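Local coordinates for putative thioesterase (Novosphingobium aromaticivorans, PDB 3CJY), which probably hydrolyses acyl-CoA thioesters, as expected of a double-hotdog thioesterase, and binds a calcium ion, at residues Val124-Thr135 with Ile149-Pro157; Gly218-Ile226 with Gly236-Ser244. All coordinates share one frame; numbering follows the deposited sequence.

In the fold
Coming from the N terminus, the chain first builds the strands of the N-terminal hotdog-family region, then leaves strand 116-117 on a long loop. Contact 1 closes part of it: strand 149-153 and the turn after it come back against 124-135, with no helix or strand in the 13 residues between. Contact 2 follows in series, joining the arms of the hairpin of strands 220-230 and 233-241 and closing the nine residues between 226 and 236. The two neither nest nor cross. Strand 163-170 runs between them, pairing with 149-153 and with 220-230. Their centres are about 12 Å apart, and their edges touch where P127 and R152 pack on W219 and Q126 hydrogen-bonds Q243.

Contact 1. Residues Val124-Thr135 with Ile149-Pro157; sequences VPQPDNCPPCTT and IEVREAGGP
R152 reaches across to the 3-10 turn at P127 and D128, and a single NH1 serves both residues. It donates to P127 O at 2.9 Å and makes a salt bridge to D128 OD1 at 3.0 Å, both acceptors at the guanidinium edge close to its plane. D128 offers the anti lone pair of OD1, with the carboxylate turned 40° from the guanidinium. P127 O is met from above its carbonyl plane; C130 N approaches it from the opposite face, so two donors grip this oxygen. A water joins D128 OD1 to R152 NH2, and NH2 also forms a salt bridge with E150 OE2, making D128, R152 and E150 a salt-bridge network that joins turn to strand. The arginine chain runs extended from CG to NE, after CG has turned beside the backbone N (chi1 -62°).

Further on, the backbones meet in a single bridge between P132 and R152. E153 N donates almost straight to P131 O at 2.8 Å, and C133 N donates to V151 O at 2.9 Å. Beside this bridge C133 CB packs against V151 CG1 at 3.6 Å. The bend of E153 at chi2 (-73°) folds its carboxylate back over C133; OE2 takes a hydrogen bond from a water that also binds T134 N and T135 OG1, and its salt bridge to R194 ties it to helix 188-196. At the other end C130 SG and V124 CB face A154.

One beta bridge thus pins an irregular loop to the edge strand of the C-terminal hotdog-family region, away from the calcium site. That strand's other edge pairs with strand 163-170. P127 and C130 of the loop, with A154 just past the strand, pack on W167, while V124 and A154 touch L221 of strand 220-230.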
loop_
_atom_site.group_PDB
_atom_site.type_symbol
_atom_site.label_atom_id
_atom_site.label_comp_id
_atom_site.label_asym_id
_atom_site.label_seq_id
_atom_site.Cartn_x
_atom_site.Cartn_y
_atom_site.Cartn_z
ATOM N N VAL A 124 19.890 -13.067 -7.616
ATOM C CA VAL A 124 20.796 -13.044 -6.456
ATOM C C VAL A 124 21.362 -14.450 -6.210
ATOM O O VAL A 124 20.785 -15.420 -6.646
ATOM C CB VAL A 124 20.076 -12.535 -5.194
ATOM C CG1 VAL A 124 19.429 -11.170 -5.427
ATOM C CG2 VAL A 124 19.007 -13.511 -4.704
ATOM N N PRO A 125 22.490 -14.577 -5.495
ATOM C CA PRO A 125 22.978 -15.906 -5.157
ATOM C C PRO A 125 22.015 -16.613 -4.240
ATOM O O PRO A 125 21.272 -15.969 -3.546
ATOM C CB PRO A 125 24.312 -15.635 -4.398
ATOM C CG PRO A 125 24.609 -14.174 -4.614
ATOM C CD PRO A 125 23.253 -13.511 -4.837
ATOM N N GLN A 126 22.014 -17.930 -4.281
ATOM C CA GLN A 126 21.213 -18.741 -3.349
ATOM C C GLN A 126 21.681 -18.524 -1.897
ATOM O O GLN A 126 22.800 -18.070 -1.676
ATOM C CB GLN A 126 21.245 -20.211 -3.765
ATOM C CG GLN A 126 20.381 -20.465 -5.005
ATOM C CD GLN A 126 18.904 -20.568 -4.657
ATOM O OE1 GLN A 126 18.493 -21.564 -4.043
ATOM N NE2 GLN A 126 18.097 -19.536 -5.011
ATOM N N PRO A 127 20.844 -18.863 -0.914
ATOM C CA PRO A 127 21.170 -18.564 0.477
ATOM C C PRO A 127 22.508 -19.055 0.970
ATOM O O PRO A 127 23.205 -18.318 1.689
ATOM C CB PRO A 127 20.043 -19.222 1.248
ATOM C CG PRO A 127 18.885 -19.180 0.310
ATOM C CD PRO A 127 19.446 -19.332 -1.050
ATOM N N ASP A 128 22.888 -20.270 0.585
ATOM C CA ASP A 128 24.128 -20.844 1.101
ATOM C C ASP A 128 25.352 -20.219 0.444
ATOM O O ASP A 128 26.494 -20.488 0.828
ATOM C CB ASP A 128 24.118 -22.371 1.004
ATOM C CG ASP A 128 23.145 -23.028 2.035
ATOM O OD1 ASP A 128 22.729 -22.398 3.059
ATOM O OD2 ASP A 128 22.826 -24.223 1.816
ATOM N N ASN A 129 25.118 -19.338 -0.501
ATOM C CA ASN A 129 26.188 -18.620 -1.186
ATOM C C ASN A 129 26.225 -17.139 -0.747
ATOM O O ASN A 129 26.885 -16.298 -1.336
ATOM C CB ASN A 129 26.038 -18.765 -2.673
ATOM C CG ASN A 129 26.249 -20.212 -3.136
ATOM O OD1 ASN A 129 27.154 -20.911 -2.646
ATOM N ND2 ASN A 129 25.394 -20.674 -4.060
ATOM N N CYS A 130 25.509 -16.849 0.316
ATOM C CA CYS A 130 25.398 -15.477 0.865
ATOM C C CYS A 130 25.894 -15.429 2.301
ATOM O O CYS A 130 25.581 -16.312 3.086
ATOM C CB CYS A 130 23.952 -14.991 0.824
ATOM S SG CYS A 130 23.298 -14.792 -0.829
ATOM N N PRO A 131 26.664 -14.376 2.656
ATOM C CA PRO A 131 27.159 -14.247 3.997
ATOM C C PRO A 131 26.143 -13.732 4.990
ATOM O O PRO A 131 25.163 -13.085 4.598
ATOM C CB PRO A 131 28.265 -13.201 3.832
ATOM C CG PRO A 131 27.702 -12.284 2.814
ATOM C CD PRO A 131 27.001 -13.199 1.846
ATOM N N PRO A 132 26.333 -14.051 6.273
ATOM C CA PRO A 132 25.476 -13.473 7.283
ATOM C C PRO A 132 25.535 -11.949 7.294
ATOM O O PRO A 132 26.560 -11.314 7.007
ATOM C CB PRO A 132 26.075 -13.986 8.607
ATOM C CG PRO A 132 26.881 -15.155 8.222
ATOM C CD PRO A 132 27.422 -14.846 6.871
ATOM N N CYS A 133 24.406 -11.384 7.662
ATOM C CA CYS A 133 24.302 -9.960 7.819
ATOM C C CYS A 133 24.834 -9.634 9.208
ATOM O O CYS A 133 24.294 -10.117 10.194
ATOM C CB CYS A 133 22.843 -9.543 7.704
ATOM S SG CYS A 133 22.679 -7.819 8.163
ATOM N N THR A 134 25.922 -8.869 9.264
ATOM C CA THR A 134 26.568 -8.519 10.552
ATOM C C THR A 134 26.305 -7.053 10.941
ATOM O O THR A 134 26.845 -6.544 11.928
ATOM C CB THR A 134 28.063 -8.813 10.482
ATOM O OG1 THR A 134 28.643 -8.094 9.393
ATOM C CG2 THR A 134 28.295 -10.331 10.245
ATOM N N THR A 135 25.421 -6.414 10.194
ATOM C CA THR A 135 25.133 -4.994 10.366
ATOM C C THR A 135 23.697 -4.651 10.728
ATOM O O THR A 135 23.197 -3.578 10.405
ATOM C CB THR A 135 25.554 -4.243 9.075
ATOM O OG1 THR A 135 24.868 -4.763 7.931
ATOM C CG2 THR A 135 27.031 -4.394 8.815
ATOM N N ILE A 149 15.543 -14.529 13.801
ATOM C CA ILE A 149 15.581 -14.569 12.358
ATOM C C ILE A 149 17.010 -14.678 11.877
ATOM O O ILE A 149 17.884 -13.956 12.348
ATOM C CB ILE A 149 14.983 -13.265 11.750
ATOM C CG1 ILE A 149 13.590 -12.961 12.342
ATOM C CG2 ILE A 149 14.942 -13.377 10.235
ATOM C CD1 ILE A 149 12.545 -14.079 12.113
ATOM N N GLU A 150 17.242 -15.627 10.978
ATOM C CA GLU A 150 18.537 -15.777 10.342
ATOM C C GLU A 150 18.568 -14.870 9.094
ATOM O O GLU A 150 17.694 -14.964 8.221
ATOM C CB GLU A 150 18.822 -17.251 10.006
ATOM C CG GLU A 150 20.238 -17.463 9.452
ATOM C CD GLU A 150 20.558 -18.922 9.224
ATOM O OE1 GLU A 150 19.638 -19.781 9.372
ATOM O OE2 GLU A 150 21.728 -19.188 8.872
ATOM N N VAL A 151 19.544 -13.970 9.038
ATOM C CA VAL A 151 19.632 -12.987 7.945
ATOM C C VAL A 151 20.923 -13.060 7.188
ATOM O O VAL A 151 22.008 -13.045 7.781
ATOM C CB VAL A 151 19.456 -11.534 8.512
ATOM C CG1 VAL A 151 19.419 -10.482 7.435
ATOM C CG2 VAL A 151 18.209 -11.402 9.417
ATOM N N ARG A 152 20.808 -13.170 5.878
ATOM C CA ARG A 152 21.967 -13.157 5.024
ATOM C C ARG A 152 21.864 -12.062 3.960
ATOM O O ARG A 152 20.772 -11.660 3.540
ATOM C CB ARG A 152 22.139 -14.502 4.373
ATOM C CG ARG A 152 22.372 -15.597 5.414
ATOM C CD ARG A 152 22.578 -16.946 4.762
ATOM N NE ARG A 152 22.704 -18.003 5.782
ATOM C CZ ARG A 152 22.772 -19.287 5.485
ATOM N NH1 ARG A 152 22.801 -19.683 4.230
ATOM N NH2 ARG A 152 22.823 -20.181 6.450
ATOM N N GLU A 153 23.026 -11.587 3.532
ATOM C CA GLU A 153 23.094 -10.511 2.516
ATOM C C GLU A 153 22.940 -11.085 1.119
ATOM O O GLU A 153 23.791 -11.857 0.680
ATOM C CB GLU A 153 24.442 -9.806 2.556
ATOM C CG GLU A 153 24.814 -9.160 3.847
ATOM C CD GLU A 153 24.029 -7.884 4.160
ATOM O OE1 GLU A 153 23.309 -7.394 3.256
ATOM O OE2 GLU A 153 24.163 -7.360 5.308
ATOM N N ALA A 154 21.900 -10.673 0.388
ATOM C CA ALA A 154 21.677 -11.205 -0.957
ATOM C C ALA A 154 22.004 -10.199 -2.066
ATOM O O ALA A 154 21.890 -10.524 -3.241
ATOM C CB ALA A 154 20.208 -11.659 -1.105
ATOM N N GLY A 155 22.417 -8.995 -1.694
ATOM C CA GLY A 155 22.545 -7.915 -2.671
ATOM C C GLY A 155 23.801 -7.851 -3.520
ATOM O O GLY A 155 23.841 -7.183 -4.589
ATOM N N GLY A 156 24.835 -8.544 -3.066
ATOM C CA GLY A 156 26.090 -8.548 -3.802
ATOM C C GLY A 156 26.813 -7.222 -3.653
ATOM O O GLY A 156 26.310 -6.283 -3.015
ATOM N N PRO A 157 27.985 -7.122 -4.295
ATOM C CA PRO A 157 28.888 -5.988 -4.192
ATOM C C PRO A 157 28.310 -4.706 -4.780
ATOM O O PRO A 157 28.583 -3.617 -4.275
ATOM C CB PRO A 157 30.127 -6.451 -4.992
ATOM C CG PRO A 157 29.765 -7.784 -5.617
ATOM C CD PRO A 157 28.290 -7.949 -5.472
HETATM O O HOH W 1 22.883 -23.055 5.903
HETATM O O HOH W 2 26.174 -7.180 6.925
#

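Contact 2. Residues Gly218-Ile226 with Gly236-Ser244; sequences GWCLCDMII and GQVTLWDQS
D223 and W241 are brought together by their first torsions: D223 CG stands anti to the backbone N (chi1 -177°), while W241 CG turns beside its own N (chi1 -42°), so that the indole stands off the sheet with its NE1 corner turned toward D223 on the neighbouring strand. W241 NE1 then donates to D223 OD2 at 3.0 Å, near the ring plane and onto the anti lone pair of that oxygen, with carboxylate and ring 31° apart. The other oxygen, OD1, holds a salt bridge to R165, so the buried carboxylate has a partner on each oxygen and its rotation is probably fixed by the two. L221 lies beside the indole and points the same way, its CD2 3.7 Å from W241 CD1. T239 CG2 sits over one face of the ring, offset toward the rim.

These groups share a face of an antiparallel hairpin. L221 with W241, D223 with T239 and I225 with Q237 are the hydrogen-bonded pairs, each making two backbone bonds. The non-hydrogen-bonded pairs C222 with L240 and M224 with V238 turn to the other face. There selenomethionine M224 runs alongside V238, CG to CG2 at 3.6 Å, and C222 SG also meets V238 CG2, at 4.0 Å. Beyond the paired strands two waters bridge W219 to Q243: one links W219 O with Q243 N, the other W219 N with Q243 OE1. Q243 OE1 also comes to the edge of the W219 ring, 3.5 Å from CD1, and Q243 NE2 hydrogen-bonds Q126 OE1.

Strands 163-170 and 247-256 flank the hairpin, pairing with 220-230 and 233-241 respectively. From helix 188-196, L188 and A191 pack on M224, and A191 and A195 on I226, consistent with a hotdog sheet wrapping a helix; I226 also touches W118 of the second subunit.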
loop_
_atom_site.group_PDB
_atom_site.type_symbol
_atom_site.label_atom_id
_atom_site.label_comp_id
_atom_site.label_asym_id
_atom_site.label_seq_id
_atom_site.Cartn_x
_atom_site.Cartn_y
_atom_site.Cartn_z
ATOM N N GLY A 218 11.079 -22.157 4.936
ATOM C CA GLY A 218 12.306 -21.921 4.233
ATOM C C GLY A 218 12.724 -20.476 4.147
ATOM O O GLY A 218 12.239 -19.631 4.873
ATOM N N TRP A 219 13.682 -20.268 3.273
ATOM C CA TRP A 219 14.235 -18.957 2.997
ATOM C C TRP A 219 13.274 -18.095 2.204
ATOM O O TRP A 219 12.544 -18.568 1.332
ATOM C CB TRP A 219 15.526 -19.066 2.206
ATOM C CG TRP A 219 16.653 -19.632 2.979
ATOM C CD1 TRP A 219 17.147 -20.889 2.917
ATOM C CD2 TRP A 219 17.435 -18.935 3.957
ATOM N NE1 TRP A 219 18.208 -21.038 3.813
ATOM C CE2 TRP A 219 18.389 -19.845 4.462
ATOM C CE3 TRP A 219 17.415 -17.623 4.463
ATOM C CZ2 TRP A 219 19.343 -19.469 5.413
ATOM C CZ3 TRP A 219 18.317 -17.267 5.432
ATOM C CH2 TRP A 219 19.282 -18.183 5.898
ATOM N N CYS A 220 13.285 -16.829 2.565
ATOM C CA CYS A 220 12.488 -15.821 1.868
ATOM C C CYS A 220 13.437 -14.717 1.375
ATOM O O CYS A 220 14.269 -14.222 2.164
ATOM C CB CYS A 220 11.445 -15.280 2.827
ATOM S SG CYS A 220 10.494 -13.878 2.147
ATOM N N LEU A 221 13.376 -14.388 0.083
ATOM C CA LEU A 221 14.123 -13.247 -0.433
ATOM C C LEU A 221 13.264 -12.009 -0.148
ATOM O O LEU A 221 12.168 -11.851 -0.706
ATOM C CB LEU A 221 14.403 -13.370 -1.919
ATOM C CG LEU A 221 15.239 -12.218 -2.447
ATOM C CD1 LEU A 221 16.597 -12.087 -1.741
ATOM C CD2 LEU A 221 15.387 -12.374 -3.960
ATOM N N CYS A 222 13.840 -11.128 0.677
ATOM C CA CYS A 222 13.235 -9.868 1.124
ATOM C C CYS A 222 13.908 -8.790 0.256
ATOM O O CYS A 222 15.034 -8.349 0.491
ATOM C CB CYS A 222 13.453 -9.669 2.621
ATOM S SG CYS A 222 12.870 -8.081 3.220
ATOM N N ASP A 223 13.180 -8.412 -0.787
ATOM C CA ASP A 223 13.688 -7.567 -1.870
ATOM C C ASP A 223 13.073 -6.173 -1.813
ATOM O O ASP A 223 11.952 -5.977 -2.253
ATOM C CB ASP A 223 13.276 -8.350 -3.153
ATOM C CG ASP A 223 13.745 -7.730 -4.448
ATOM O OD1 ASP A 223 14.593 -6.835 -4.427
ATOM O OD2 ASP A 223 13.225 -8.192 -5.498
HETATM N N MSE A 224 13.856 -5.235 -1.284
HETATM C CA MSE A 224 13.438 -3.892 -0.901
HETATM C C MSE A 224 14.045 -2.756 -1.648
HETATM O O MSE A 224 15.199 -2.795 -2.110
HETATM C CB MSE A 224 13.777 -3.676 0.605
HETATM C CG MSE A 224 13.134 -4.676 1.537
HETATM SE SE MSE A 224 13.488 -4.539 3.395
HETATM C CE MSE A 224 15.277 -5.232 3.330
ATOM N N ILE A 225 13.245 -1.703 -1.778
ATOM C CA ILE A 225 13.735 -0.453 -2.332
ATOM C C ILE A 225 13.182 0.718 -1.526
ATOM O O ILE A 225 12.011 0.717 -1.103
ATOM C CB ILE A 225 13.384 -0.300 -3.875
ATOM C CG1 ILE A 225 14.052 0.928 -4.471
ATOM C CG2 ILE A 225 11.853 -0.240 -4.049
ATOM C CD1 ILE A 225 14.069 0.970 -6.004
ATOM N N ILE A 226 14.024 1.724 -1.327
ATOM C CA ILE A 226 13.593 3.034 -0.783
ATOM C C ILE A 226 13.800 3.992 -1.960
ATOM O O ILE A 226 14.915 4.370 -2.293
ATOM C CB ILE A 226 14.479 3.523 0.408
ATOM C CG1 ILE A 226 14.513 2.499 1.533
ATOM C CG2 ILE A 226 13.943 4.835 0.887
ATOM C CD1 ILE A 226 13.146 2.204 2.169
ATOM N N GLY A 236 8.969 3.147 1.159
ATOM C CA GLY A 236 9.607 1.918 0.718
ATOM C C GLY A 236 8.596 0.905 0.233
ATOM O O GLY A 236 7.438 0.888 0.629
ATOM N N GLN A 237 9.113 0.039 -0.631
ATOM C CA GLN A 237 8.396 -1.083 -1.192
ATOM C C GLN A 237 9.258 -2.337 -1.069
ATOM O O GLN A 237 10.505 -2.298 -1.161
ATOM C CB GLN A 237 8.090 -0.829 -2.654
ATOM C CG GLN A 237 7.044 0.288 -2.869
ATOM C CD GLN A 237 7.617 1.663 -2.791
ATOM O OE1 GLN A 237 8.660 1.904 -3.356
ATOM N NE2 GLN A 237 6.921 2.583 -2.112
ATOM N N VAL A 238 8.550 -3.434 -0.924
ATOM C CA VAL A 238 9.174 -4.780 -0.742
ATOM C C VAL A 238 8.415 -5.867 -1.481
ATOM O O VAL A 238 7.181 -5.818 -1.596
ATOM C CB VAL A 238 9.289 -5.174 0.758
ATOM C CG1 VAL A 238 7.906 -5.198 1.455
ATOM C CG2 VAL A 238 10.029 -6.483 0.949
ATOM N N THR A 239 9.180 -6.789 -2.053
ATOM C CA THR A 239 8.642 -8.013 -2.659
ATOM C C THR A 239 9.290 -9.149 -1.879
ATOM O O THR A 239 10.500 -9.118 -1.586
ATOM C CB THR A 239 8.960 -8.137 -4.155
ATOM O OG1 THR A 239 8.434 -7.021 -4.876
ATOM C CG2 THR A 239 8.394 -9.426 -4.758
ATOM N N LEU A 240 8.437 -10.085 -1.496
ATOM C CA LEU A 240 8.806 -11.296 -0.785
ATOM C C LEU A 240 8.682 -12.489 -1.726
ATOM O O LEU A 240 7.591 -12.817 -2.242
ATOM C CB LEU A 240 7.938 -11.482 0.451
ATOM C CG LEU A 240 7.977 -10.333 1.471
ATOM C CD1 LEU A 240 6.994 -10.635 2.630
ATOM C CD2 LEU A 240 9.395 -10.139 2.016
ATOM N N TRP A 241 9.832 -13.115 -1.976
ATOM C CA TRP A 241 9.906 -14.291 -2.798
ATOM C C TRP A 241 10.293 -15.521 -2.002
ATOM O O TRP A 241 10.981 -15.432 -0.958
ATOM C CB TRP A 241 10.975 -14.125 -3.894
ATOM C CG TRP A 241 11.047 -12.812 -4.589
ATOM C CD1 TRP A 241 11.714 -11.689 -4.156
ATOM C CD2 TRP A 241 10.539 -12.498 -5.906
ATOM N NE1 TRP A 241 11.604 -10.692 -5.092
ATOM C CE2 TRP A 241 10.885 -11.163 -6.171
ATOM C CE3 TRP A 241 9.762 -13.203 -6.857
ATOM C CZ2 TRP A 241 10.526 -10.520 -7.358
ATOM C CZ3 TRP A 241 9.422 -12.543 -8.051
ATOM C CH2 TRP A 241 9.781 -11.221 -8.268
ATOM N N ASP A 242 9.938 -16.710 -2.514
ATOM C CA ASP A 242 10.500 -17.934 -1.933
ATOM C C ASP A 242 11.903 -18.167 -2.467
ATOM O O ASP A 242 12.474 -17.319 -3.160
ATOM C CB ASP A 242 9.621 -19.180 -2.075
ATOM C CG ASP A 242 9.490 -19.690 -3.482
ATOM O OD1 ASP A 242 10.137 -19.147 -4.397
ATOM O OD2 ASP A 242 8.721 -20.674 -3.632
ATOM N N GLN A 243 12.473 -19.328 -2.198
ATOM C CA GLN A 243 13.859 -19.560 -2.627
ATOM C C GLN A 243 13.992 -19.921 -4.118
ATOM O O GLN A 243 15.070 -19.939 -4.695
ATOM C CB GLN A 243 14.507 -20.657 -1.745
ATOM C CG GLN A 243 16.004 -20.832 -1.968
ATOM C CD GLN A 243 16.628 -21.924 -1.106
ATOM O OE1 GLN A 243 16.086 -22.297 -0.078
ATOM N NE2 GLN A 243 17.775 -22.451 -1.543
ATOM N N SER A 244 12.852 -20.152 -4.742
ATOM C CA SER A 244 12.777 -20.611 -6.115
ATOM C C SER A 244 12.232 -19.622 -7.111
ATOM O O SER A 244 11.886 -20.016 -8.224
ATOM C CB SER A 244 11.906 -21.875 -6.174
ATOM O OG SER A 244 12.435 -22.848 -5.301
HETATM O O HOH W 3 11.466 -20.847 0.332
HETATM O O HOH W 4 13.696 -22.400 1.302
#